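PDB 6PYO: cDNA FLJ56608, highly similar to Homo sapiens chloride channel, calcium activated, family member 1 (CLCA1), mRNA from Homo sapiens, which may take part in calcium-activated chloride conductance and in regulating mucus production by goblet cells, the chain here being its von Willebrand factor type A domain. Local coordinates for residues T85-G90 with I109-D114. Residues are numbered along the deposited sequence; the frame is centred on the assembly and turned at random.
Sequences TSICSG and IVLLTD. With CA (calcium ion), chain C.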
ATOM      1  N   THR A  85       3.054   4.543  14.081  1.00 43.49           N
ATOM      2  CA  THR A  85       3.282   3.619  12.990  1.00 41.33           C
ATOM      3  C   THR A  85       2.591   2.296  13.285  1.00 44.55           C
ATOM      4  O   THR A  85       2.846   1.688  14.326  1.00 42.19           O
ATOM      5  CB  THR A  85       4.761   3.378  12.778  1.00 34.59           C
ATOM      6  OG1 THR A  85       5.418   4.623  12.513  1.00 32.68           O
ATOM      7  CG2 THR A  85       4.949   2.450  11.556  1.00 44.54           C
ATOM      8  N   SER A  86       1.737   1.838  12.349  1.00 38.74           N
ATOM      9  CA  SER A  86       1.239   0.460  12.392  1.00 39.07           C
ATOM     10  C   SER A  86       1.036  -0.033  10.949  1.00 36.96           C
ATOM     11  O   SER A  86      -0.027   0.153  10.351  1.00 36.80           O
ATOM     12  CB  SER A  86      -0.037   0.355  13.214  1.00 41.47           C
ATOM     13  OG  SER A  86      -0.529  -0.973  13.196  1.00 42.81           O
ATOM     14  N   ILE A  87       2.068  -0.688  10.411  1.00 36.71           N
ATOM     15  CA  ILE A  87       1.931  -1.315   9.098  1.00 40.74           C
ATOM     16  C   ILE A  87       0.739  -2.254   9.106  1.00 36.04           C
ATOM     17  O   ILE A  87      -0.061  -2.287   8.160  1.00 37.68           O
ATOM     18  CB  ILE A  87       3.232  -2.034   8.696  1.00 44.17           C
ATOM     19  CG1 ILE A  87       4.270  -0.969   8.344  1.00 45.79           C
ATOM     20  CG2 ILE A  87       2.943  -2.989   7.539  1.00 46.51           C
ATOM     21  CD1 ILE A  87       5.623  -1.494   7.977  1.00 50.66           C
ATOM     22  N   CYS A  88       0.579  -3.013  10.193  1.00 38.85           N
ATOM     23  CA  CYS A  88      -0.459  -4.031  10.228  1.00 41.05           C
ATOM     24  C   CYS A  88      -1.839  -3.419  10.162  1.00 41.50           C
ATOM     25  O   CYS A  88      -2.727  -3.978   9.506  1.00 43.89           O
ATOM     26  CB  CYS A  88      -0.309  -4.923  11.467  1.00 47.83           C
ATOM     27  SG  CYS A  88       1.040  -6.154  11.271  1.00 66.87           S
ATOM     28  N   SER A  89      -2.052  -2.260  10.815  1.00 37.13           N
ATOM     29  CA  SER A  89      -3.340  -1.584  10.666  1.00 45.53           C
ATOM     30  C   SER A  89      -3.614  -1.230   9.210  1.00 36.40           C
ATOM     31  O   SER A  89      -4.764  -1.281   8.754  1.00 35.30           O
ATOM     32  CB  SER A  89      -3.404  -0.282  11.486  1.00 42.41           C
ATOM     33  OG  SER A  89      -2.983  -0.487  12.814  1.00 52.24           O
ATOM     34  N   GLY A  90      -2.579  -0.749   8.504  1.00 34.04           N
ATOM     35  CA  GLY A  90      -2.753  -0.381   7.117  1.00 39.18           C
ATOM     36  C   GLY A  90      -3.081  -1.582   6.245  1.00 37.46           C
ATOM     37  O   GLY A  90      -3.950  -1.502   5.378  1.00 36.77           O
ATOM     38  N   ILE A 109      -1.054  -5.497  -2.780  1.00 36.12           N
ATOM     39  CA  ILE A 109      -0.810  -4.324  -1.939  1.00 32.65           C
ATOM     40  C   ILE A 109       0.521  -3.703  -2.377  1.00 37.60           C
ATOM     41  O   ILE A 109       1.505  -4.416  -2.614  1.00 36.07           O
ATOM     42  CB  ILE A 109      -0.783  -4.713  -0.456  1.00 41.02           C
ATOM     43  CG1 ILE A 109      -2.201  -4.830   0.114  1.00 43.85           C
ATOM     44  CG2 ILE A 109       0.019  -3.693   0.311  1.00 34.68           C
ATOM     45  CD1 ILE A 109      -3.065  -5.802  -0.577  1.00 43.44           C
ATOM     46  N   VAL A 110       0.531  -2.394  -2.582  1.00 28.66           N
ATOM     47  CA  VAL A 110       1.766  -1.639  -2.772  1.00 27.95           C
ATOM     48  C   VAL A 110       1.992  -0.910  -1.442  1.00 38.20           C
ATOM     49  O   VAL A 110       1.295   0.068  -1.131  1.00 32.04           O
ATOM     50  CB  VAL A 110       1.692  -0.675  -3.963  1.00 27.57           C
ATOM     51  CG1 VAL A 110       2.993   0.108  -4.098  1.00 33.97           C
ATOM     52  CG2 VAL A 110       1.427  -1.476  -5.287  1.00 33.45           C
ATOM     53  N   LEU A 111       2.953  -1.389  -0.664  1.00 31.65           N
ATOM     54  CA  LEU A 111       3.269  -0.872   0.670  1.00 33.12           C
ATOM     55  C   LEU A 111       4.445   0.086   0.568  1.00 34.79           C
ATOM     56  O   LEU A 111       5.586  -0.337   0.325  1.00 36.92           O
ATOM     57  CB  LEU A 111       3.591  -2.018   1.623  1.00 32.50           C
ATOM     58  CG  LEU A 111       3.920  -1.646   3.077  1.00 32.70           C
ATOM     59  CD1 LEU A 111       2.847  -0.708   3.636  1.00 34.67           C
ATOM     60  CD2 LEU A 111       4.017  -2.925   3.888  1.00 32.43           C
ATOM     61  N   LEU A 112       4.173   1.379   0.728  1.00 34.19           N
ATOM     62  CA  LEU A 112       5.211   2.397   0.635  1.00 34.86           C
ATOM     63  C   LEU A 112       5.486   2.856   2.078  1.00 32.86           C
ATOM     64  O   LEU A 112       4.605   3.437   2.744  1.00 32.96           O
ATOM     65  CB  LEU A 112       4.795   3.552  -0.283  1.00 36.87           C
ATOM     66  CG  LEU A 112       4.396   3.179  -1.736  1.00 38.85           C
ATOM     67  CD1 LEU A 112       4.068   4.377  -2.604  1.00 41.76           C
ATOM     68  CD2 LEU A 112       5.473   2.390  -2.427  1.00 43.90           C
ATOM     69  N   THR A 113       6.675   2.545   2.582  1.00 35.91           N
ATOM     70  CA  THR A 113       6.937   2.850   3.995  1.00 38.00           C
ATOM     71  C   THR A 113       8.428   2.956   4.226  1.00 42.05           C
ATOM     72  O   THR A 113       9.225   2.380   3.472  1.00 39.98           O
ATOM     73  CB  THR A 113       6.365   1.761   4.918  1.00 39.26           C
ATOM     74  OG1 THR A 113       6.677   2.019   6.295  1.00 40.29           O
ATOM     75  CG2 THR A 113       7.000   0.407   4.541  1.00 33.66           C
ATOM     76  N   ASP A 114       8.807   3.658   5.324  1.00 39.96           N
ATOM     77  CA  ASP A 114      10.200   3.578   5.769  1.00 42.27           C
ATOM     78  C   ASP A 114      10.490   2.280   6.519  1.00 41.50           C
ATOM     79  O   ASP A 114      11.659   1.974   6.786  1.00 48.98           O
ATOM     80  CB  ASP A 114      10.621   4.803   6.621  1.00 46.18           C
ATOM     81  CG  ASP A 114       9.816   5.003   7.896  1.00 40.96           C
ATOM     82  OD1 ASP A 114       9.282   4.060   8.505  1.00 42.00           O
ATOM     83  OD2 ASP A 114       9.741   6.168   8.299  1.00 46.27           O
TER
HETATM   84 CA    CA C 701       6.990   5.551  11.374  1.00 38.97          CA
HETATM   85  O   HOH W   1       8.534   4.480  12.871  1.00 46.14           O
HETATM   86  O   HOH W   2       7.138   4.067   9.537  1.00 36.31           O
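Ile-87, in the first turn of helix 87-99, packs on Leu-111 and Thr-113 of strand 108-113. The contact lies beneath the metal-ion-dependent adhesion site (MIDAS) of a von Willebrand factor type A domain, which sits at the C-terminal end of this central strand. The two branches of Ile-87 divide the work: CG2 lies anti to the backbone N, CG1 anti to the carbonyl carbon. Ile-87 CG2 meets Leu-111 CD2 at 3.8 Å. On the other branch, a straight chi2 (178°) brings CD1 alongside Thr-113. Ile-87 CD1 is 4.0 Å from Thr-113 OG1. Ile-87 crosses both partners at about a right angle. Leu-147 and Leu-150 of helix 145-152 add to this apolar cluster. Thr-113 OG1 hydrogen-bonds to Asp-14 and to the backbone N of Gly-115.

At the N-cap, Ser-86 OG shares a short (2.5 Å) hydrogen bond with Ser-89 OG. Thr-85 OG1 binds the calcium ion, together with Ser-16, Ser-18 and two waters. Asp-114 OD1 stays 4.0 Å from the calcium, while OD2 takes a salt bridge from Arg-24 and a hydrogen bond with the metal ligand Ser-18 OG.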